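Local coordinates for protein putative protease (Parabacteroides distasonis ATCC 8503, PDB 3KD4) that is of unknown function but is classed as a putative, probably exported protease, with DUF3857 and DUF3858 regions flanking a probably transglutaminase-like central part, at residues T37-T42 against T104-G109; P91-L96 against P287-Q292; R274-V279 against A291-V296; G400-G405 against H492-P497; Q446-S449 against K454-R457. All coordinates share one frame; numbering follows the deposited sequence.

Contact 1: residues T37-T42 against T104-G109; sequences TAMNST and TGLELG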
# COMPACT_ATOMS: atom_id res chain seq x y z
N THR A 37 23.76 3.60 -15.34
CA THR A 37 22.33 3.78 -14.97
C THR A 37 22.13 3.27 -13.54
O THR A 37 21.53 3.96 -12.70
CB THR A 37 21.36 3.02 -15.97
OG1 THR A 37 21.60 3.48 -17.30
CG2 THR A 37 19.87 3.20 -15.64
N ALA A 38 22.63 2.06 -13.28
CA ALA A 38 22.59 1.48 -11.94
C ALA A 38 23.39 2.36 -10.93
O ALA A 38 22.84 2.76 -9.90
CB ALA A 38 23.11 0.05 -11.97
N MSE A 39 24.63 2.69 -11.25
CA MSE A 39 25.51 3.44 -10.36
C MSE A 39 24.97 4.83 -9.99
O MSE A 39 25.21 5.33 -8.89
CB MSE A 39 26.87 3.64 -11.01
CG MSE A 39 27.71 2.39 -11.05
SE MSE A 39 29.17 2.48 -12.23
CE MSE A 39 29.93 4.19 -11.69
N ASN A 40 24.25 5.47 -10.93
CA ASN A 40 23.78 6.86 -10.76
C ASN A 40 22.36 6.89 -10.20
O ASN A 40 21.83 7.94 -9.95
CB ASN A 40 23.86 7.63 -12.11
CG ASN A 40 25.29 7.79 -12.62
OD1 ASN A 40 26.25 7.74 -11.87
ND2 ASN A 40 25.43 8.00 -13.91
N SER A 41 21.76 5.72 -10.00
CA SER A 41 20.44 5.62 -9.38
C SER A 41 20.59 5.64 -7.84
O SER A 41 21.69 5.80 -7.32
CB SER A 41 19.75 4.33 -9.83
OG SER A 41 20.29 3.19 -9.16
N THR A 42 19.51 5.41 -7.11
CA THR A 42 19.61 5.31 -5.67
C THR A 42 20.37 4.05 -5.22
O THR A 42 20.66 3.91 -4.04
CB THR A 42 18.22 5.35 -5.00
OG1 THR A 42 17.41 4.36 -5.60
CG2 THR A 42 17.57 6.72 -5.10
N THR A 104 31.11 4.68 -2.35
CA THR A 104 32.17 5.32 -3.08
C THR A 104 32.96 4.26 -3.81
O THR A 104 32.81 3.05 -3.58
CB THR A 104 33.11 6.15 -2.16
OG1 THR A 104 33.83 5.25 -1.31
CG2 THR A 104 32.34 7.18 -1.31
N GLY A 105 33.78 4.73 -4.74
CA GLY A 105 34.59 3.87 -5.58
C GLY A 105 33.83 3.04 -6.59
O GLY A 105 34.37 2.04 -7.09
N LEU A 106 32.58 3.40 -6.86
CA LEU A 106 31.80 2.66 -7.84
C LEU A 106 32.43 2.79 -9.24
O LEU A 106 32.91 3.85 -9.62
CB LEU A 106 30.34 3.09 -7.85
CG LEU A 106 29.53 2.72 -6.60
CD1 LEU A 106 28.09 3.18 -6.77
CD2 LEU A 106 29.59 1.23 -6.34
N GLU A 107 32.45 1.67 -9.96
CA GLU A 107 32.89 1.58 -11.36
C GLU A 107 32.08 0.45 -11.94
O GLU A 107 31.62 -0.41 -11.20
CB GLU A 107 34.32 1.09 -11.44
CG GLU A 107 35.30 2.00 -10.93
CD GLU A 107 36.69 1.50 -11.17
OE1 GLU A 107 36.88 0.25 -11.30
OE2 GLU A 107 37.57 2.37 -11.16
N LEU A 108 31.98 0.41 -13.25
CA LEU A 108 31.27 -0.70 -13.91
C LEU A 108 31.75 -2.06 -13.36
O LEU A 108 32.96 -2.33 -13.29
CB LEU A 108 31.51 -0.63 -15.41
CG LEU A 108 30.96 0.58 -16.17
CD1 LEU A 108 31.47 0.55 -17.63
CD2 LEU A 108 29.44 0.68 -16.11
N GLY A 109 30.82 -2.88 -12.89
CA GLY A 109 31.13 -4.22 -12.41
C GLY A 109 31.63 -4.31 -10.99
O GLY A 109 32.01 -5.40 -10.53
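Met39, modelled as selenomethionine, reaches from helix 36-39 to the backbone of the loop 104-109 and lays its terminal atoms along it. Its chain runs out nearly straight as far as SE and then bends (chi3 49°), which swings the methyl group CE back toward Leu106. SE comes to rest against the peptide link that follows Glu107, 3.6 Å from Glu107 C and 3.6 Å from Leu108 N. The methyl lies one residue further back, with CE 3.6 Å from Leu106 O and 4.0 Å from Leu106 CB.

The two leucines take lesser shares. Leu106 points its CB toward the helix, and its CD1 passes 4.2 Å from Met39 O. Leu108 comes nearer with its branch end, placing CD2 4.3 Å from SE of Met39. Both Met39 and Leu106 also pack on Leu33 of strand 23-33, and the backbone of Gly109 is hydrogen-bonded to that same residue. The contact thus joins the helix that follows strand 23-33 to the loop leading into its sheet neighbour, strand 111-120, where these two inner strands of the mixed sheet meet their loops. Ala38 O, one residue before Met39, accepts from both the backbone N and the hydroxyl of the following Ser41, the latter at 2.7 Å from OG.

Between the two segments the contact is van der Waals in character: a flexible, polarisable side chain fits against a peptide backbone without taking up its polar groups, and Leu108 N still gives its hydrogen bond to a bound glycerol, probably from the crystallisation liquor.

Contact 2: residues P91-L96 against P287-Q292; sequences PAYNQL and PLEIAQ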
# COMPACT_ATOMS: atom_id res chain seq x y z
N PRO A 91 6.83 16.87 14.95
CA PRO A 91 7.71 17.16 16.07
C PRO A 91 7.90 16.05 17.02
O PRO A 91 9.01 15.86 17.52
CB PRO A 91 7.00 18.31 16.76
CG PRO A 91 6.40 19.06 15.64
CD PRO A 91 5.89 18.00 14.72
N ALA A 92 6.82 15.31 17.30
CA ALA A 92 6.91 14.20 18.23
C ALA A 92 7.87 13.10 17.76
O ALA A 92 8.33 12.31 18.58
CB ALA A 92 5.51 13.59 18.46
N TYR A 93 8.15 13.05 16.45
CA TYR A 93 9.02 12.02 15.86
C TYR A 93 10.32 12.55 15.32
O TYR A 93 10.99 11.90 14.50
CB TYR A 93 8.28 11.32 14.72
CG TYR A 93 6.97 10.88 15.19
CD1 TYR A 93 6.85 9.78 16.04
CD2 TYR A 93 5.82 11.62 14.89
CE1 TYR A 93 5.65 9.41 16.51
CE2 TYR A 93 4.62 11.24 15.36
CZ TYR A 93 4.53 10.15 16.16
OH TYR A 93 3.31 9.77 16.62
N ASN A 94 10.70 13.73 15.77
CA ASN A 94 11.87 14.38 15.22
C ASN A 94 13.17 13.76 15.71
O ASN A 94 14.22 14.16 15.25
CB ASN A 94 11.83 15.91 15.49
CG ASN A 94 12.06 16.26 16.95
OD1 ASN A 94 12.30 15.41 17.81
ND2 ASN A 94 11.99 17.56 17.23
N GLN A 95 13.12 12.78 16.62
CA GLN A 95 14.34 12.04 16.99
C GLN A 95 14.69 10.92 15.97
O GLN A 95 15.82 10.44 15.96
CB GLN A 95 14.25 11.50 18.42
CG GLN A 95 13.64 10.09 18.61
CD GLN A 95 12.17 9.94 18.22
OE1 GLN A 95 11.47 10.92 17.93
NE2 GLN A 95 11.69 8.68 18.20
N LEU A 96 13.75 10.53 15.11
CA LEU A 96 13.97 9.41 14.20
C LEU A 96 15.12 9.70 13.26
O LEU A 96 15.35 10.85 12.91
CB LEU A 96 12.72 9.07 13.43
CG LEU A 96 11.57 8.52 14.30
CD1 LEU A 96 10.36 8.27 13.38
CD2 LEU A 96 11.99 7.28 15.08
N PRO A 287 -1.37 6.67 11.33
CA PRO A 287 -2.60 5.93 11.05
C PRO A 287 -3.16 5.22 12.28
O PRO A 287 -4.37 5.23 12.49
CB PRO A 287 -2.16 4.91 9.99
CG PRO A 287 -1.06 5.66 9.23
CD PRO A 287 -0.31 6.39 10.34
N LEU A 288 -2.28 4.65 13.09
CA LEU A 288 -2.66 3.92 14.27
C LEU A 288 -3.30 4.87 15.31
O LEU A 288 -4.32 4.55 15.90
CB LEU A 288 -1.46 3.20 14.87
CG LEU A 288 -1.69 2.36 16.12
CD1 LEU A 288 -2.66 1.21 15.83
CD2 LEU A 288 -0.32 1.82 16.68
N GLU A 289 -2.67 6.01 15.51
CA GLU A 289 -3.21 7.05 16.41
C GLU A 289 -4.57 7.55 15.95
O GLU A 289 -5.48 7.71 16.75
CB GLU A 289 -2.23 8.22 16.52
CG GLU A 289 -1.05 7.93 17.44
CD GLU A 289 0.05 9.00 17.39
OE1 GLU A 289 0.07 9.81 16.43
OE2 GLU A 289 0.89 9.05 18.33
N ILE A 290 -4.70 7.81 14.66
CA ILE A 290 -5.96 8.31 14.13
C ILE A 290 -7.07 7.27 14.24
O ILE A 290 -8.20 7.57 14.67
CB ILE A 290 -5.78 8.84 12.67
CG1 ILE A 290 -4.88 10.09 12.68
CG2 ILE A 290 -7.15 9.18 12.01
CD1 ILE A 290 -4.37 10.52 11.26
N ALA A 291 -6.75 6.03 13.92
CA ALA A 291 -7.70 4.95 14.07
C ALA A 291 -8.22 4.84 15.50
O ALA A 291 -9.41 4.65 15.71
CB ALA A 291 -7.07 3.62 13.64
N GLN A 292 -7.34 4.94 16.49
CA GLN A 292 -7.74 4.81 17.90
C GLN A 292 -8.50 6.02 18.38
O GLN A 292 -9.46 5.88 19.12
CB GLN A 292 -6.54 4.54 18.83
CG GLN A 292 -6.90 4.35 20.31
CD GLN A 292 -7.82 3.18 20.61
OE1 GLN A 292 -8.16 2.41 19.72
NE2 GLN A 292 -8.20 3.03 21.88
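Tyr93 extends its ring toward helix 287-300 and sets its hydroxyl in front of the carboxylate of Glu289, the two side chains approaching from opposite directions. OH lies 3.2 Å from Glu289 OE1, to which it gives a weak hydrogen bond. Glu289 OE2 is nearer, at 3.0 Å from OH and close to the ring plane, but the angle there is too poor for a bond. Ring and carboxylate are turned 47° against each other, so the phenol meets the acid neither flat nor square. With its chain extended beyond CG (chi2 171°), Glu289 carries the carboxylate out from the first turn of its helix to meet the ring.

The firmer partners of this acid lie outside the pair: OE1 forms a salt bridge with Arg274 NH2 and accepts from the backbone N of Thr286, just before the helix. This helix belongs to a central region whose sequence and topology are consistent with a transglutaminase-like core, whereas Tyr93 sits in the loop between strands 79-82 and 97-102 of the DUF3857 region; the contact therefore joins two parts of the molecule.

On the loop side, Tyr93 opens a type I beta turn, closed by Leu96 N bonding to Tyr93 O at 3.1 Å. Ala92 CB rests 4.0 Å above one ring face, toward its rim. Tyr284 also packs on the ring, and its hydroxyl is hydrogen-bonded to Ala92 N.

Contact 3: residues R274-V279 against A291-V296; sequences RDIDTV and AQLLNV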
# COMPACT_ATOMS: atom_id res chain seq x y z
N ARG A 274 0.90 7.86 20.89
CA ARG A 274 0.94 8.88 21.92
C ARG A 274 -0.35 8.80 22.69
O ARG A 274 -1.35 8.23 22.26
CB ARG A 274 1.10 10.28 21.34
CG ARG A 274 2.47 10.53 20.75
CD ARG A 274 2.48 11.86 20.02
NE ARG A 274 1.71 11.77 18.78
CZ ARG A 274 1.12 12.78 18.17
NH1 ARG A 274 1.20 14.03 18.61
NH2 ARG A 274 0.43 12.53 17.07
N ASP A 275 -0.32 9.40 23.87
CA ASP A 275 -1.52 9.58 24.63
C ASP A 275 -2.62 10.17 23.73
O ASP A 275 -2.38 11.16 23.06
CB ASP A 275 -1.19 10.53 25.75
CG ASP A 275 -2.37 10.89 26.52
OD1 ASP A 275 -2.70 10.08 27.40
OD2 ASP A 275 -2.95 11.95 26.24
N ILE A 276 -3.81 9.57 23.72
CA ILE A 276 -4.79 9.90 22.69
C ILE A 276 -5.29 11.37 22.76
O ILE A 276 -5.55 11.98 21.72
CB ILE A 276 -5.93 8.88 22.68
CG1 ILE A 276 -5.42 7.59 22.06
CG2 ILE A 276 -7.04 9.27 21.72
CD1 ILE A 276 -5.18 7.70 20.53
N ASP A 277 -5.42 11.92 23.96
CA ASP A 277 -5.75 13.35 24.11
C ASP A 277 -4.65 14.27 23.53
O ASP A 277 -4.93 15.34 23.05
CB ASP A 277 -6.02 13.71 25.58
CG ASP A 277 -7.35 13.19 26.08
OD1 ASP A 277 -8.17 12.62 25.30
OD2 ASP A 277 -7.58 13.35 27.30
N THR A 278 -3.40 13.84 23.60
CA THR A 278 -2.29 14.58 23.03
C THR A 278 -2.35 14.54 21.50
O THR A 278 -2.06 15.53 20.85
CB THR A 278 -0.98 13.95 23.48
OG1 THR A 278 -0.91 14.03 24.90
CG2 THR A 278 0.22 14.65 22.89
N VAL A 279 -2.71 13.38 20.94
CA VAL A 279 -2.92 13.25 19.50
C VAL A 279 -3.94 14.28 19.08
O VAL A 279 -3.67 15.12 18.22
CB VAL A 279 -3.42 11.83 19.07
CG1 VAL A 279 -3.74 11.82 17.58
CG2 VAL A 279 -2.38 10.79 19.40
N ALA A 291 -6.75 6.03 13.92
CA ALA A 291 -7.70 4.95 14.07
C ALA A 291 -8.22 4.84 15.50
O ALA A 291 -9.41 4.65 15.71
CB ALA A 291 -7.07 3.62 13.64
N GLN A 292 -7.34 4.94 16.49
CA GLN A 292 -7.74 4.81 17.90
C GLN A 292 -8.50 6.02 18.38
O GLN A 292 -9.46 5.88 19.12
CB GLN A 292 -6.54 4.54 18.83
CG GLN A 292 -6.90 4.35 20.31
CD GLN A 292 -7.82 3.18 20.61
OE1 GLN A 292 -8.16 2.41 19.72
NE2 GLN A 292 -8.20 3.03 21.88
N LEU A 293 -8.09 7.21 17.92
CA LEU A 293 -8.82 8.43 18.27
C LEU A 293 -10.29 8.38 17.80
O LEU A 293 -11.25 8.66 18.55
CB LEU A 293 -8.11 9.65 17.67
CG LEU A 293 -8.82 10.98 17.94
CD1 LEU A 293 -9.00 11.16 19.47
CD2 LEU A 293 -8.09 12.20 17.30
N LEU A 294 -10.47 7.99 16.55
CA LEU A 294 -11.79 7.86 15.96
C LEU A 294 -12.60 6.79 16.73
O LEU A 294 -13.74 7.01 17.11
CB LEU A 294 -11.60 7.47 14.49
CG LEU A 294 -12.78 7.20 13.56
CD1 LEU A 294 -13.72 8.42 13.47
CD2 LEU A 294 -12.26 6.74 12.18
N ASN A 295 -12.00 5.63 16.96
CA ASN A 295 -12.64 4.58 17.76
C ASN A 295 -13.07 5.06 19.16
O ASN A 295 -14.22 4.82 19.57
CB ASN A 295 -11.66 3.39 17.86
CG ASN A 295 -12.24 2.22 18.61
OD1 ASN A 295 -13.34 1.75 18.32
ND2 ASN A 295 -11.51 1.77 19.62
N VAL A 296 -12.18 5.73 19.87
CA VAL A 296 -12.50 6.25 21.21
C VAL A 296 -13.67 7.24 21.15
O VAL A 296 -14.60 7.19 21.94
CB VAL A 296 -11.29 6.94 21.84
CG1 VAL A 296 -11.69 7.80 23.05
CG2 VAL A 296 -10.21 5.88 22.22
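Val279, which meets Leu293 through CG1, lays its other methyl, CG2, over one face of the Arg274 guanidinium, 3.8 Å above the plane and toward the rim. At the guanidinium's periphery, NH1 bonds to Ser282 OG at the end of the helix, and NH2 to Tyr284 O and, by a salt bridge, to Glu289. The arrangement belongs to a pair of helices, 276-282 and 287-300, linked by a short connection and set in what is probably a transglutaminase-like core.

Ile276, in the first turn of its helix, carries the largest share of the packing. Its two branches diverge to neighbouring residues of the opposing helix: CG2, lying anti to the backbone N, presses on Leu293 CD1 at 3.5 Å, while CG1 and CD1 go the other way (chi2 -71°) toward Gln292. There CD1 meets the aliphatic part of the glutamine, 3.8 Å from Gln292 CG, the two chains crossing at about a right angle. Gln292 bends at chi2, so that its methylenes rather than its amide are offered to the isoleucine. Leu293 uses its second methyl as well, with CD2 4.4 Å from Val279 CG1, and thus touches residues of two successive turns. With an alanine at Ile276, Leu293 CD1 and the Gln292 methylenes would probably face a gap and gain freedom to turn.

Ser230 of helix 228-238 touches both Ile276 and Leu293. The start of helix 276-282 is capped by Asp275, whose OD2 takes Thr278 N at 3.3 Å and Thr278 OG1 at 3.2 Å, the two donors arriving from opposite faces of the carboxylate plane.

Contact 4: residues G400-G405 against H492-P497; sequences GIDSWG and HEWTNP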
# COMPACT_ATOMS: atom_id res chain seq x y z
N GLY A 400 -12.81 7.75 -11.28
CA GLY A 400 -13.00 6.40 -11.75
C GLY A 400 -11.86 5.90 -12.62
O GLY A 400 -10.70 6.25 -12.39
N ILE A 401 -12.21 5.08 -13.62
CA ILE A 401 -11.21 4.38 -14.41
C ILE A 401 -10.29 5.38 -15.08
O ILE A 401 -9.12 5.08 -15.28
CB ILE A 401 -11.84 3.48 -15.50
CG1 ILE A 401 -12.63 2.35 -14.87
CG2 ILE A 401 -10.77 2.81 -16.31
CD1 ILE A 401 -13.50 1.61 -15.90
N ASP A 402 -10.81 6.55 -15.43
CA ASP A 402 -9.98 7.57 -16.10
C ASP A 402 -8.84 8.08 -15.24
O ASP A 402 -7.90 8.64 -15.79
CB ASP A 402 -10.82 8.73 -16.63
CG ASP A 402 -11.75 8.30 -17.77
OD1 ASP A 402 -11.26 7.86 -18.84
OD2 ASP A 402 -12.98 8.44 -17.60
N SER A 403 -8.89 7.88 -13.92
CA SER A 403 -7.80 8.25 -13.05
C SER A 403 -6.83 7.06 -12.76
O SER A 403 -5.83 7.24 -12.07
CB SER A 403 -8.37 8.79 -11.73
OG SER A 403 -8.98 7.75 -10.96
N TRP A 404 -7.11 5.87 -13.30
CA TRP A 404 -6.32 4.68 -12.96
C TRP A 404 -4.98 4.58 -13.68
O TRP A 404 -4.19 3.67 -13.39
CB TRP A 404 -7.12 3.41 -13.21
CG TRP A 404 -8.25 3.19 -12.31
CD1 TRP A 404 -8.62 3.94 -11.21
CD2 TRP A 404 -9.12 2.08 -12.33
NE1 TRP A 404 -9.70 3.37 -10.59
CE2 TRP A 404 -10.01 2.22 -11.25
CE3 TRP A 404 -9.24 0.97 -13.16
CZ2 TRP A 404 -11.02 1.28 -10.99
CZ3 TRP A 404 -10.24 0.05 -12.92
CH2 TRP A 404 -11.11 0.20 -11.83
N GLY A 405 -4.72 5.46 -14.63
CA GLY A 405 -3.44 5.46 -15.31
C GLY A 405 -3.30 4.34 -16.32
O GLY A 405 -2.18 3.91 -16.60
N HIS A 492 -9.62 -0.30 -22.79
CA HIS A 492 -9.26 0.47 -23.97
C HIS A 492 -10.50 1.07 -24.69
O HIS A 492 -10.47 2.19 -25.17
CB HIS A 492 -8.45 -0.44 -24.90
CG HIS A 492 -8.14 0.17 -26.22
ND1 HIS A 492 -7.24 1.20 -26.37
CD2 HIS A 492 -8.58 -0.14 -27.47
CE1 HIS A 492 -7.17 1.54 -27.65
NE2 HIS A 492 -7.97 0.73 -28.34
N GLU A 493 -11.60 0.32 -24.75
CA GLU A 493 -12.82 0.85 -25.38
C GLU A 493 -13.27 2.10 -24.63
O GLU A 493 -13.69 3.09 -25.25
CB GLU A 493 -13.94 -0.19 -25.43
CG GLU A 493 -15.18 0.30 -26.24
CD GLU A 493 -15.43 -0.51 -27.50
OE1 GLU A 493 -14.48 -1.05 -28.07
OE2 GLU A 493 -16.60 -0.61 -27.89
N TRP A 494 -13.12 2.08 -23.31
CA TRP A 494 -13.47 3.23 -22.49
C TRP A 494 -12.54 4.43 -22.70
O TRP A 494 -13.03 5.55 -22.85
CB TRP A 494 -13.50 2.86 -21.00
CG TRP A 494 -13.98 3.99 -20.18
CD1 TRP A 494 -13.22 4.84 -19.45
CD2 TRP A 494 -15.33 4.42 -20.02
NE1 TRP A 494 -14.02 5.80 -18.85
CE2 TRP A 494 -15.32 5.55 -19.17
CE3 TRP A 494 -16.55 3.96 -20.51
CZ2 TRP A 494 -16.50 6.22 -18.80
CZ3 TRP A 494 -17.73 4.62 -20.13
CH2 TRP A 494 -17.69 5.73 -19.28
N THR A 495 -11.23 4.20 -22.71
CA THR A 495 -10.27 5.30 -22.65
C THR A 495 -9.88 5.84 -24.03
O THR A 495 -9.45 6.97 -24.13
CB THR A 495 -8.97 4.92 -21.91
OG1 THR A 495 -8.35 3.80 -22.58
CG2 THR A 495 -9.27 4.53 -20.42
N ASN A 496 -9.99 5.03 -25.07
CA ASN A 496 -9.56 5.46 -26.44
C ASN A 496 -10.30 6.74 -26.84
O ASN A 496 -11.52 6.73 -26.94
CB ASN A 496 -9.88 4.35 -27.44
CG ASN A 496 -9.38 4.64 -28.83
OD1 ASN A 496 -8.22 4.93 -29.01
ND2 ASN A 496 -10.26 4.49 -29.84
N PRO A 497 -9.57 7.85 -27.01
CA PRO A 497 -10.19 9.17 -27.26
C PRO A 497 -11.10 9.20 -28.48
O PRO A 497 -12.10 9.91 -28.47
CB PRO A 497 -8.98 10.10 -27.50
CG PRO A 497 -7.81 9.39 -26.91
CD PRO A 497 -8.09 7.91 -26.98
O HOH W 1 -12.76 8.41 -21.29
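The side chains of Asp402 and Trp494 cross at about a right angle, their flat groups 31° apart, and the indole NE1 gives its hydrogen to Asp402 OD2 over 3.1 Å. The bond is nearly straight, with an N-H...O angle of 164°. OD2 lies close to the plane of the indole, at its edge, but the donor reaches the oxygen from well above the carboxylate plane, 42° out of it. Trp494 is brought there by a first torsion that sets CG anti to the backbone N and sends the ring off the last turn of helix 481-495 toward the loop. Asp402 has CG beside its own backbone N instead, which keeps the short side chain within reach of the ring edge.

The acid sits in the 3-10 turn 401-403 of the DUF3858 region, which packs with the end of the helix beside strands 423-433 and 465-474 of a mixed sheet. Arg470 of strand 465-474 makes a cation-pi contact with the Trp494 ring and also donates to Trp494 O. A water lies within hydrogen-bonding distance of both this carbonyl and the aspartate, 2.9 Å from Asp402 OD1 and 3.3 Å from Trp494 O.

Next to the acid, Ile401 brings CB obliquely to the indole, 4.4 Å from Trp494 CD1. Thr495 turns its methyl to the loop, CG2 standing 4.2 Å from Asp402 OD1, because its hydroxyl is rotated back to the helix and bonded to Ile491 O. Within the turn, Gly400 O accepts both Ser403 OG, at 2.7 Å, and Ser403 N, at 2.9 Å.

Contact 5: residues Q446-S449 against K454-R457; sequences QVIS and KVTR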
# COMPACT_ATOMS: atom_id res chain seq x y z
N GLN A 446 -22.85 1.18 -29.79
CA GLN A 446 -21.57 0.43 -29.75
C GLN A 446 -21.44 -0.29 -28.42
O GLN A 446 -21.49 0.35 -27.37
CB GLN A 446 -20.37 1.36 -29.96
CG GLN A 446 -20.36 1.99 -31.38
CD GLN A 446 -19.05 2.65 -31.74
OE1 GLN A 446 -18.24 3.00 -30.88
NE2 GLN A 446 -18.85 2.86 -33.03
N VAL A 447 -21.32 -1.61 -28.50
CA VAL A 447 -21.25 -2.47 -27.34
C VAL A 447 -20.09 -3.44 -27.50
O VAL A 447 -19.90 -4.03 -28.57
CB VAL A 447 -22.50 -3.33 -27.13
CG1 VAL A 447 -22.36 -4.13 -25.80
CG2 VAL A 447 -23.76 -2.47 -27.09
N ILE A 448 -19.28 -3.54 -26.46
CA ILE A 448 -18.27 -4.57 -26.34
C ILE A 448 -18.56 -5.34 -25.05
O ILE A 448 -18.65 -4.76 -23.96
CB ILE A 448 -16.83 -4.00 -26.40
CG1 ILE A 448 -15.83 -5.14 -26.22
CG2 ILE A 448 -16.65 -2.86 -25.35
CD1 ILE A 448 -14.40 -4.80 -26.59
N SER A 449 -18.77 -6.63 -25.18
CA SER A 449 -19.18 -7.45 -24.06
C SER A 449 -18.21 -8.61 -23.88
O SER A 449 -17.91 -9.33 -24.83
CB SER A 449 -20.59 -7.96 -24.32
OG SER A 449 -21.11 -8.42 -23.10
N LYS A 454 -18.40 -4.94 -19.57
CA LYS A 454 -19.08 -4.47 -20.77
C LYS A 454 -18.93 -2.96 -20.84
O LYS A 454 -18.92 -2.30 -19.82
CB LYS A 454 -20.58 -4.86 -20.69
CG LYS A 454 -21.47 -4.38 -21.84
CD LYS A 454 -22.87 -4.91 -21.73
CE LYS A 454 -23.68 -4.19 -20.66
NZ LYS A 454 -25.17 -4.63 -20.69
N VAL A 455 -18.78 -2.45 -22.06
CA VAL A 455 -18.72 -1.01 -22.32
C VAL A 455 -19.77 -0.71 -23.41
O VAL A 455 -19.88 -1.45 -24.38
CB VAL A 455 -17.34 -0.54 -22.81
CG1 VAL A 455 -17.38 0.91 -23.28
CG2 VAL A 455 -16.28 -0.71 -21.72
N THR A 456 -20.57 0.33 -23.22
CA THR A 456 -21.52 0.70 -24.24
C THR A 456 -21.47 2.18 -24.52
O THR A 456 -21.10 2.99 -23.66
CB THR A 456 -22.98 0.36 -23.84
OG1 THR A 456 -23.37 1.23 -22.78
CG2 THR A 456 -23.16 -1.14 -23.45
N ARG A 457 -21.93 2.53 -25.72
CA ARG A 457 -22.15 3.90 -26.11
C ARG A 457 -23.45 3.97 -26.91
O ARG A 457 -23.64 3.21 -27.87
CB ARG A 457 -21.00 4.41 -26.97
CG ARG A 457 -21.11 5.86 -27.30
CD ARG A 457 -20.01 6.28 -28.24
NE ARG A 457 -20.31 5.95 -29.63
CZ ARG A 457 -19.54 6.27 -30.66
NH1 ARG A 457 -18.39 6.91 -30.47
NH2 ARG A 457 -19.93 5.98 -31.90
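The strands 446-449 and 454-457 run antiparallel, axes 4.7 Å apart and 178° between their directions, with Gln446-Arg457 and Ile448-Val455 as hydrogen-bonded pairs, Val447-Thr456 between them as a non-hydrogen-bonded pair, and Ser449-Lys454 another such pair nearer the turn. The pair farther from the turn is held by Gln446 N to Arg457 O at 2.9 Å and Arg457 N to Gln446 O at 2.8 Å.

Side by side and pointing the same way, Gln446 and Arg457 stack amide on guanidinium, the planes only 8° apart. Gln446 OE1 lies 3.5 Å above the centre of the guanidinium face; this is stacking, and NH1 of the arginine gives a hydrogen bond to Asn499 O. A bend at chi3 (82°) brings the guanidinium flat against the amide. A leucine in place of Arg457 would probably leave the glutamine amide without its flat partner and Asn499 O without this donor.

On the same face Ile448 CG2, which sits between its backbone N and carbonyl carbon, closes to 3.5 Å from Val455 CB; both residues pack on Glu493 of helix 481-495. Across the other face Val447 CG1 touches Thr456 CG2 at 3.9 Å, while Thr456 OG1 is hydrogen-bonded to Thr471 OG1 on the next strand. The arrangement is that of a tight beta hairpin, in which strand 446-450 forms an outer edge of the five-stranded mixed sheet.

Overall arrangement
The five contacts fall into three regions. Contact 1 lies alone at the strand ends of the DUF3857 sheet, its centre 36 Å from that of contact 2 and 38 Å from that of contact 4. Contacts 2 and 3 have centres 10 Å apart, share helix 287-300 and are joined by the Glu289-Arg274 salt bridge (OE1 to NH2, 2.8 Å). Contacts 4 and 5 lie 14 Å apart, centre to centre, where Glu493 and Trp494 of helix 481-495 pack on Val455 of the hairpin. Contact 2 lies across the chain's centre from contacts 4 and 5, its nearest atoms about 22 Å from those of contact 4. No active site is established; the glycerol lies at contact 1.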